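Fructose transport system repressor FruR (Pseudomonas putida, PDB 3O75) probably acts as a DNA-binding transcription regulator of the LacI family, its sugar-binding domain holding fructose 1-phosphate in this crystal structure. Local coordinates at residues P10-P15 and I37-D42; A229-H234 and T264-I269. One frame throughout, in Å; residues are numbered along the deposited sequence.

Contact 1: P10-P15 and I37-D42; sequences PDLENP and IASSDD. With F1X (1-O-phosphono-beta-D-fructofuranose), chain C.
Leu12 packs CD1 against Ser39 CB at 3.7 Å and turns CD2 toward Ile37 CG2 at 4.5 Å. Pro10 CB rests on the carboxylate of Asp42, 3.7 Å from OD1, which also forms a salt bridge with Arg90. Ser40 OG, 3.5 Å from Pro10 CA, lies between its own backbone N and carbonyl carbon (chi1 70°), where it accepts from Asp42 N in an ST turn.

A water links the two segments, accepting from Leu12 N at 2.9 Å and donating to Ser39 OG at 2.8 Å. Within the loop, a type I turn from Asp11 to Asn14 is reinforced by an Asx turn: Asp11 OD1 takes Glu13 N from above the carboxylate plane.

Asn14 reaches the bound sugar phosphate: its ND2 gives a weak, bent bond (125°) to ring oxygen O5, 3.2 Å away. Replacing Asn14 by alanine is likely to cost Ser16 N its capping acceptor and the sugar its weak bond at O5.

Gln26 of the second subunit binds Asp41 OD1. At the ligand cleft of this two-lobed LacI-type fold, the 10-15 loop leads from strand 4-9, which pairs with strand 34-39, through the Asn14 N-cap into helix 15-30, which reaches Pro10 and Ile37; helix 44-56 packs on Ala38.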
ATOM      1  N   PRO A  10       3.937  -2.209  11.246  1.00 34.51           N
ATOM      2  CA  PRO A  10       2.689  -1.912  11.960  1.00 31.77           C
ATOM      3  C   PRO A  10       1.418  -1.949  11.098  1.00 30.85           C
ATOM      4  O   PRO A  10       0.371  -2.354  11.598  1.00 32.75           O
ATOM      5  CB  PRO A  10       2.908  -0.480  12.473  1.00 31.29           C
ATOM      6  CG  PRO A  10       4.366  -0.195  12.287  1.00 33.70           C
ATOM      7  CD  PRO A  10       4.786  -1.014  11.118  1.00 33.70           C
ATOM      8  N   ASP A  11       1.495  -1.523   9.840  1.00 28.32           N
ATOM      9  CA  ASP A  11       0.288  -1.350   9.033  1.00 27.80           C
ATOM     10  C   ASP A  11       0.532  -1.559   7.541  1.00 29.64           C
ATOM     11  O   ASP A  11       1.200  -0.756   6.886  1.00 28.43           O
ATOM     12  CB  ASP A  11      -0.313   0.039   9.278  1.00 27.74           C
ATOM     13  CG  ASP A  11      -1.673   0.222   8.610  1.00 32.68           C
ATOM     14  OD1 ASP A  11      -2.222  -0.760   8.069  1.00 34.68           O
ATOM     15  OD2 ASP A  11      -2.200   1.354   8.630  1.00 31.64           O
ATOM     16  N   LEU A  12      -0.034  -2.641   7.017  1.00 27.61           N
ATOM     17  CA  LEU A  12       0.078  -2.991   5.607  1.00 25.00           C
ATOM     18  C   LEU A  12      -0.590  -1.954   4.715  1.00 23.44           C
ATOM     19  O   LEU A  12      -0.200  -1.778   3.562  1.00 27.53           O
ATOM     20  CB  LEU A  12      -0.542  -4.369   5.359  1.00 29.67           C
ATOM     21  CG  LEU A  12       0.224  -5.549   5.968  1.00 28.96           C
ATOM     22  CD1 LEU A  12      -0.667  -6.776   6.159  1.00 27.46           C
ATOM     23  CD2 LEU A  12       1.437  -5.881   5.117  1.00 27.16           C
ATOM     24  N   GLU A  13      -1.602  -1.275   5.244  1.00 25.98           N
ATOM     25  CA  GLU A  13      -2.316  -0.263   4.469  1.00 28.09           C
ATOM     26  C   GLU A  13      -1.775   1.154   4.670  1.00 26.71           C
ATOM     27  O   GLU A  13      -2.393   2.129   4.239  1.00 31.97           O
ATOM     28  CB  GLU A  13      -3.821  -0.308   4.743  1.00 31.22           C
ATOM     29  CG  GLU A  13      -4.497  -1.573   4.265  1.00 37.87           C
ATOM     30  CD  GLU A  13      -5.979  -1.382   3.989  1.00 44.82           C
ATOM     31  OE1 GLU A  13      -6.332  -0.502   3.175  1.00 46.65           O
ATOM     32  OE2 GLU A  13      -6.796  -2.126   4.574  1.00 46.19           O
ATOM     33  N   ASN A  14      -0.636   1.266   5.346  1.00 25.78           N
ATOM     34  CA  ASN A  14       0.120   2.512   5.350  1.00 21.79           C
ATOM     35  C   ASN A  14       1.142   2.438   4.222  1.00 22.31           C
ATOM     36  O   ASN A  14       2.109   1.681   4.307  1.00 24.14           O
ATOM     37  CB  ASN A  14       0.813   2.726   6.696  1.00 22.60           C
ATOM     38  CG  ASN A  14       1.457   4.104   6.816  1.00 27.30           C
ATOM     39  OD1 ASN A  14       2.138   4.570   5.901  1.00 27.35           O
ATOM     40  ND2 ASN A  14       1.248   4.756   7.955  1.00 25.85           N
ATOM     41  N   PRO A  15       0.920   3.210   3.149  1.00 22.87           N
ATOM     42  CA  PRO A  15       1.747   3.100   1.938  1.00 24.60           C
ATOM     43  C   PRO A  15       3.253   3.233   2.183  1.00 24.47           C
ATOM     44  O   PRO A  15       4.043   2.622   1.459  1.00 26.27           O
ATOM     45  CB  PRO A  15       1.223   4.238   1.057  1.00 24.92           C
ATOM     46  CG  PRO A  15      -0.215   4.359   1.455  1.00 23.98           C
ATOM     47  CD  PRO A  15      -0.234   4.105   2.947  1.00 20.86           C
ATOM     48  N   ILE A  37       7.278 -10.890   5.265  1.00 26.12           N
ATOM     49  CA  ILE A  37       6.697  -9.724   5.909  1.00 24.55           C
ATOM     50  C   ILE A  37       5.505 -10.114   6.777  1.00 30.40           C
ATOM     51  O   ILE A  37       4.747 -11.015   6.429  1.00 30.86           O
ATOM     52  CB  ILE A  37       6.239  -8.720   4.845  1.00 22.35           C
ATOM     53  CG1 ILE A  37       7.422  -8.305   3.968  1.00 17.36           C
ATOM     54  CG2 ILE A  37       5.580  -7.513   5.484  1.00 18.19           C
ATOM     55  CD1 ILE A  37       7.007  -7.739   2.635  1.00 12.06           C
ATOM     56  N   ALA A  38       5.344  -9.435   7.909  1.00 29.00           N
ATOM     57  CA  ALA A  38       4.195  -9.668   8.776  1.00 28.04           C
ATOM     58  C   ALA A  38       3.808  -8.379   9.484  1.00 29.06           C
ATOM     59  O   ALA A  38       4.661  -7.543   9.763  1.00 29.72           O
ATOM     60  CB  ALA A  38       4.496 -10.760   9.791  1.00 29.55           C
ATOM     61  N   SER A  39       2.519  -8.226   9.772  1.00 29.74           N
ATOM     62  CA  SER A  39       1.995  -7.001  10.370  1.00 31.63           C
ATOM     63  C   SER A  39       1.597  -7.173  11.834  1.00 37.03           C
ATOM     64  O   SER A  39       1.110  -8.229  12.235  1.00 40.12           O
ATOM     65  CB  SER A  39       0.796  -6.498   9.567  1.00 30.82           C
ATOM     66  OG  SER A  39       0.127  -5.458  10.255  1.00 31.70           O
ATOM     67  N   SER A  40       1.787  -6.119  12.622  1.00 36.39           N
ATOM     68  CA  SER A  40       1.481  -6.155  14.048  1.00 40.53           C
ATOM     69  C   SER A  40       0.211  -5.380  14.386  1.00 44.09           C
ATOM     70  O   SER A  40      -0.319  -5.507  15.489  1.00 48.51           O
ATOM     71  CB  SER A  40       2.652  -5.587  14.860  1.00 42.20           C
ATOM     72  OG  SER A  40       2.778  -4.185  14.665  1.00 38.42           O
ATOM     73  N   ASP A  41      -0.265  -4.574  13.441  1.00 43.55           N
ATOM     74  CA  ASP A  41      -1.384  -3.658  13.680  1.00 44.83           C
ATOM     75  C   ASP A  41      -1.118  -2.707  14.846  1.00 40.44           C
ATOM     76  O   ASP A  41      -2.051  -2.152  15.428  1.00 39.14           O
ATOM     77  CB  ASP A  41      -2.705  -4.412  13.882  1.00 53.65           C
ATOM     78  CG  ASP A  41      -3.208  -5.057  12.603  1.00 65.51           C
ATOM     79  OD1 ASP A  41      -4.426  -5.001  12.330  1.00 70.34           O
ATOM     80  OD2 ASP A  41      -2.377  -5.612  11.859  1.00 68.04           O
ATOM     81  N   ASP A  42       0.159  -2.525  15.174  1.00 39.63           N
ATOM     82  CA  ASP A  42       0.566  -1.638  16.264  1.00 46.73           C
ATOM     83  C   ASP A  42       0.074  -2.111  17.631  1.00 49.70           C
ATOM     84  O   ASP A  42      -0.234  -1.296  18.502  1.00 48.99           O
ATOM     85  CB  ASP A  42       0.106  -0.197  16.005  1.00 47.02           C
ATOM     86  CG  ASP A  42       1.255   0.725  15.635  1.00 45.69           C
ATOM     87  OD1 ASP A  42       2.411   0.409  15.986  1.00 41.37           O
ATOM     88  OD2 ASP A  42       1.001   1.769  14.998  1.00 46.99           O
TER
HETATM   89  C1  F1X C   1       4.684   6.782   7.948  1.00 26.22           C
HETATM   90  O1  F1X C   1       3.747   7.540   7.198  1.00 26.50           O
HETATM   91  P1  F1X C   1       4.235   8.899   6.491  1.00 29.55           P
HETATM   92  C2  F1X C   1       4.433   7.015   9.427  1.00 29.81           C
HETATM   93  O2  F1X C   1       4.154   8.402   9.663  1.00 32.70           O
HETATM   94  C3  F1X C   1       5.643   6.585  10.245  1.00 31.37           C
HETATM   95  O3  F1X C   1       6.656   7.587  10.273  1.00 36.36           O
HETATM   96  C4  F1X C   1       5.012   6.335  11.592  1.00 38.45           C
HETATM   97  O4  F1X C   1       5.812   5.537  12.468  1.00 38.21           O
HETATM   98  C5  F1X C   1       3.783   5.586  11.113  1.00 38.85           C
HETATM   99  O5  F1X C   1       3.340   6.239   9.918  1.00 33.81           O
HETATM  100  C6  F1X C   1       2.734   5.530  12.196  1.00 45.11           C
HETATM  101  O6  F1X C   1       3.035   4.344  12.919  1.00 54.92           O
HETATM  102  O1P F1X C   1       4.744   9.752   7.623  1.00 32.32           O
HETATM  103  O2P F1X C   1       5.306   8.453   5.532  1.00 30.18           O
HETATM  104  O3P F1X C   1       2.982   9.435   5.845  1.00 23.75           O
HETATM  105  O   HOH W   1      -1.784  -4.226   8.696  1.00 33.36           O

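Contact 2: A229-H234 and T264-I269. With F1X (1-O-phosphono-beta-D-fructofuranose), chain C.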
ATOM      1  N   ALA A 229       4.560  19.062   2.358  1.00 26.40           N
ATOM      2  CA  ALA A 229       4.737  17.666   2.728  1.00 27.52           C
ATOM      3  C   ALA A 229       6.184  17.326   3.060  1.00 33.35           C
ATOM      4  O   ALA A 229       7.112  17.812   2.410  1.00 33.83           O
ATOM      5  CB  ALA A 229       4.228  16.766   1.608  1.00 29.25           C
ATOM      6  N   MET A 230       6.361  16.491   4.081  1.00 29.94           N
ATOM      7  CA  MET A 230       7.666  15.954   4.427  1.00 23.65           C
ATOM      8  C   MET A 230       7.679  14.461   4.119  1.00 28.48           C
ATOM      9  O   MET A 230       7.222  13.646   4.924  1.00 24.02           O
ATOM     10  CB  MET A 230       7.966  16.183   5.908  1.00 22.83           C
ATOM     11  CG  MET A 230       8.362  17.598   6.260  1.00 29.20           C
ATOM     12  SD  MET A 230      10.065  18.001   5.795  1.00 32.90           S
ATOM     13  CE  MET A 230      10.197  19.648   6.495  1.00 26.03           C
ATOM     14  N   ALA A 231       8.192  14.109   2.944  1.00 34.33           N
ATOM     15  CA  ALA A 231       8.197  12.724   2.497  1.00 34.48           C
ATOM     16  C   ALA A 231       9.442  11.979   2.971  1.00 35.47           C
ATOM     17  O   ALA A 231      10.539  12.526   2.962  1.00 38.22           O
ATOM     18  CB  ALA A 231       8.084  12.665   0.984  1.00 33.32           C
ATOM     19  N   GLN A 232       9.267  10.726   3.382  1.00 31.36           N
ATOM     20  CA  GLN A 232      10.397   9.882   3.747  1.00 30.35           C
ATOM     21  C   GLN A 232      11.225   9.579   2.513  1.00 28.60           C
ATOM     22  O   GLN A 232      10.710   9.570   1.398  1.00 27.50           O
ATOM     23  CB  GLN A 232       9.919   8.546   4.314  1.00 33.61           C
ATOM     24  CG  GLN A 232       9.211   8.595   5.647  1.00 35.56           C
ATOM     25  CD  GLN A 232       8.879   7.200   6.150  1.00 36.27           C
ATOM     26  OE1 GLN A 232       9.758   6.344   6.259  1.00 35.15           O
ATOM     27  NE2 GLN A 232       7.608   6.965   6.450  1.00 33.30           N
ATOM     28  N   GLN A 233      12.506   9.306   2.720  1.00 29.50           N
ATOM     29  CA  GLN A 233      13.328   8.717   1.674  1.00 31.12           C
ATOM     30  C   GLN A 233      13.277   7.199   1.838  1.00 31.45           C
ATOM     31  O   GLN A 233      14.221   6.584   2.333  1.00 32.02           O
ATOM     32  CB  GLN A 233      14.764   9.237   1.755  1.00 31.13           C
ATOM     33  CG  GLN A 233      14.862  10.759   1.690  1.00 33.47           C
ATOM     34  CD  GLN A 233      16.279  11.254   1.471  1.00 37.50           C
ATOM     35  OE1 GLN A 233      16.950  10.846   0.523  1.00 41.24           O
ATOM     36  NE2 GLN A 233      16.739  12.141   2.344  1.00 35.51           N
ATOM     37  N   HIS A 234      12.156   6.605   1.432  1.00 30.24           N
ATOM     38  CA  HIS A 234      11.905   5.185   1.657  1.00 26.32           C
ATOM     39  C   HIS A 234      13.045   4.327   1.137  1.00 31.26           C
ATOM     40  O   HIS A 234      13.486   3.397   1.815  1.00 35.56           O
ATOM     41  CB  HIS A 234      10.604   4.747   0.983  1.00 25.69           C
ATOM     42  CG  HIS A 234       9.407   5.542   1.396  1.00 24.55           C
ATOM     43  ND1 HIS A 234       9.047   6.718   0.773  1.00 25.73           N
ATOM     44  CD2 HIS A 234       8.483   5.328   2.361  1.00 21.95           C
ATOM     45  CE1 HIS A 234       7.953   7.196   1.341  1.00 26.47           C
ATOM     46  NE2 HIS A 234       7.591   6.373   2.306  1.00 26.77           N
ATOM     47  N   THR A 264      12.192  14.570   2.760  1.00 35.94           N
ATOM     48  CA  THR A 264      12.193  15.523   1.658  1.00 37.55           C
ATOM     49  C   THR A 264      11.038  16.506   1.805  1.00 36.70           C
ATOM     50  O   THR A 264       9.881  16.103   1.912  1.00 33.55           O
ATOM     51  CB  THR A 264      12.085  14.804   0.301  1.00 40.20           C
ATOM     52  OG1 THR A 264      13.117  13.816   0.202  1.00 39.81           O
ATOM     53  CG2 THR A 264      12.231  15.791  -0.847  1.00 43.77           C
ATOM     54  N   PHE A 265      11.358  17.796   1.812  1.00 39.29           N
ATOM     55  CA  PHE A 265      10.352  18.841   1.969  1.00 37.87           C
ATOM     56  C   PHE A 265       9.762  19.242   0.620  1.00 40.58           C
ATOM     57  O   PHE A 265      10.453  19.796  -0.232  1.00 42.63           O
ATOM     58  CB  PHE A 265      10.978  20.056   2.659  1.00 40.39           C
ATOM     59  CG  PHE A 265       9.982  21.076   3.140  1.00 43.08           C
ATOM     60  CD1 PHE A 265       8.702  20.702   3.506  1.00 42.51           C
ATOM     61  CD2 PHE A 265      10.343  22.409   3.256  1.00 47.31           C
ATOM     62  CE1 PHE A 265       7.793  21.642   3.962  1.00 41.22           C
ATOM     63  CE2 PHE A 265       9.438  23.352   3.710  1.00 46.48           C
ATOM     64  CZ  PHE A 265       8.159  22.964   4.062  1.00 43.46           C
ATOM     65  N   LYS A 266       8.484  18.946   0.422  1.00 43.63           N
ATOM     66  CA  LYS A 266       7.777  19.392  -0.769  1.00 45.86           C
ATOM     67  C   LYS A 266       6.937  20.601  -0.389  1.00 45.40           C
ATOM     68  O   LYS A 266       5.858  20.459   0.183  1.00 44.12           O
ATOM     69  CB  LYS A 266       6.882  18.279  -1.315  1.00 49.40           C
ATOM     70  CG  LYS A 266       7.504  16.891  -1.243  1.00 55.56           C
ATOM     71  CD  LYS A 266       7.918  16.369  -2.606  1.00 57.31           C
ATOM     72  CE  LYS A 266       8.616  15.024  -2.469  1.00 60.41           C
ATOM     73  NZ  LYS A 266       8.968  14.431  -3.791  1.00 63.91           N
ATOM     74  N   GLN A 267       7.441  21.791  -0.696  1.00 50.17           N
ATOM     75  CA  GLN A 267       6.756  23.024  -0.327  1.00 52.35           C
ATOM     76  C   GLN A 267       5.861  23.553  -1.445  1.00 53.22           C
ATOM     77  O   GLN A 267       6.280  24.385  -2.249  1.00 57.23           O
ATOM     78  CB  GLN A 267       7.764  24.090   0.103  1.00 53.56           C
ATOM     79  CG  GLN A 267       7.115  25.395   0.523  1.00 58.69           C
ATOM     80  CD  GLN A 267       7.971  26.182   1.492  1.00 66.48           C
ATOM     81  OE1 GLN A 267       9.168  25.925   1.635  1.00 66.51           O
ATOM     82  NE2 GLN A 267       7.359  27.146   2.172  1.00 70.02           N
ATOM     83  N   ARG A 268       4.624  23.069  -1.481  1.00 48.31           N
ATOM     84  CA  ARG A 268       3.660  23.477  -2.497  1.00 47.40           C
ATOM     85  C   ARG A 268       3.033  24.834  -2.181  1.00 53.18           C
ATOM     86  O   ARG A 268       2.560  25.534  -3.079  1.00 56.18           O
ATOM     87  CB  ARG A 268       2.568  22.420  -2.644  1.00 43.02           C
ATOM     88  CG  ARG A 268       3.092  21.046  -3.010  1.00 40.66           C
ATOM     89  CD  ARG A 268       1.962  20.046  -3.134  1.00 41.72           C
ATOM     90  NE  ARG A 268       2.423  18.773  -3.678  1.00 42.11           N
ATOM     91  CZ  ARG A 268       2.824  17.741  -2.942  1.00 40.62           C
ATOM     92  NH1 ARG A 268       2.822  17.818  -1.617  1.00 39.16           N
ATOM     93  NH2 ARG A 268       3.225  16.626  -3.537  1.00 39.90           N
ATOM     94  N   ILE A 269       3.016  25.193  -0.901  1.00 52.72           N
ATOM     95  CA  ILE A 269       2.494  26.488  -0.479  1.00 52.70           C
ATOM     96  C   ILE A 269       3.539  27.582  -0.687  1.00 56.97           C
ATOM     97  O   ILE A 269       4.618  27.543  -0.095  1.00 54.71           O
ATOM     98  CB  ILE A 269       2.056  26.469   0.998  1.00 47.70           C
ATOM     99  CG1 ILE A 269       1.001  25.386   1.230  1.00 44.33           C
ATOM    100  CG2 ILE A 269       1.525  27.831   1.416  1.00 45.17           C
ATOM    101  CD1 ILE A 269       0.619  25.212   2.686  1.00 41.66           C
TER
HETATM  102  C1  F1X C   1       4.684   6.782   7.948  1.00 26.22           C
HETATM  103  O1  F1X C   1       3.747   7.540   7.198  1.00 26.50           O
HETATM  104  P1  F1X C   1       4.235   8.899   6.491  1.00 29.55           P
HETATM  105  C2  F1X C   1       4.433   7.015   9.427  1.00 29.81           C
HETATM  106  O2  F1X C   1       4.154   8.402   9.663  1.00 32.70           O
HETATM  107  C3  F1X C   1       5.643   6.585  10.245  1.00 31.37           C
HETATM  108  O3  F1X C   1       6.656   7.587  10.273  1.00 36.36           O
HETATM  109  C4  F1X C   1       5.012   6.335  11.592  1.00 38.45           C
HETATM  110  O4  F1X C   1       5.812   5.537  12.468  1.00 38.21           O
HETATM  111  C5  F1X C   1       3.783   5.586  11.113  1.00 38.85           C
HETATM  112  O5  F1X C   1       3.340   6.239   9.918  1.00 33.81           O
HETATM  113  C6  F1X C   1       2.734   5.530  12.196  1.00 45.11           C
HETATM  114  O6  F1X C   1       3.035   4.344  12.919  1.00 54.92           O
HETATM  115  O1P F1X C   1       4.744   9.752   7.623  1.00 32.32           O
HETATM  116  O2P F1X C   1       5.306   8.453   5.532  1.00 30.18           O
HETATM  117  O3P F1X C   1       2.982   9.435   5.845  1.00 23.75           O
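Four backbone hydrogen bonds join Ala229 and Ala231 to Lys266 and Thr264, using both the N-H and the C=O of each of the four residues. Lys266 N meets Ala229 O at 2.7 Å, nearly straight at hydrogen (168°), and Ala229 N returns a bond to Lys266 O. At the other pair Thr264 N donates to Ala231 O at 2.6 Å, and Ala231 N to Thr264 O. Met230 and Phe265 form the non-hydrogen-bonded pair between them; Met230 O is taken by Arg263 NH1, and the Met230 backbone also bonds to Thr213 on strand 210-214 and Gly215 just after it.

The two strands run antiparallel, at 152°, in the lobe of the two-lobed periplasmic-binding-protein-like fold where 257-266 lies beside 227-231. On the Met230 side, a bend at chi2 (-76°) brings the methyl over one face of the Phe265 ring, with CE 3.9 Å from the ring centroid: a CH-pi and Met-aromatic contact, bordered by helix 104-116.

Toward the opposite side of the sheet, Ala229 CB touches the guanidinium edge of Arg268 at NH1, 3.7 Å away. That NH1 donates to Val227 O, and NH2 bridges to Asp216 and Asp221. Past the strand, Gln233 CG lies 3.8 Å from Thr264 OG1, the side chains crossing at about a right angle, and Gln233 NE2 donates to Gly262 O. Gln232, extended beyond CG, donates through NE2 to phosphate oxygen O2P of the sugar phosphate, at 2.9 Å.

How the contacts relate
Contacts 1 and 2 follow one another along the chain and lie on opposite sides of its centre, their centres 22 Å apart. They do not touch, although their nearest atoms come within about 5 Å; the sugar phosphate is what they share. The 10-15 loop supplies a side chain at the furanose ring oxygen, and the 229-234 segment one at the phosphate, so the two touch different parts of one ligand. Ser16, at the start of helix 15-30, ties these ends together: its N is capped by Asn14, while its OG bonds both His234 NE2 and the ligand. Arg90, Asp89, Arg138, Tyr189 and Arg263 add further hydrogen bonds to the ligand.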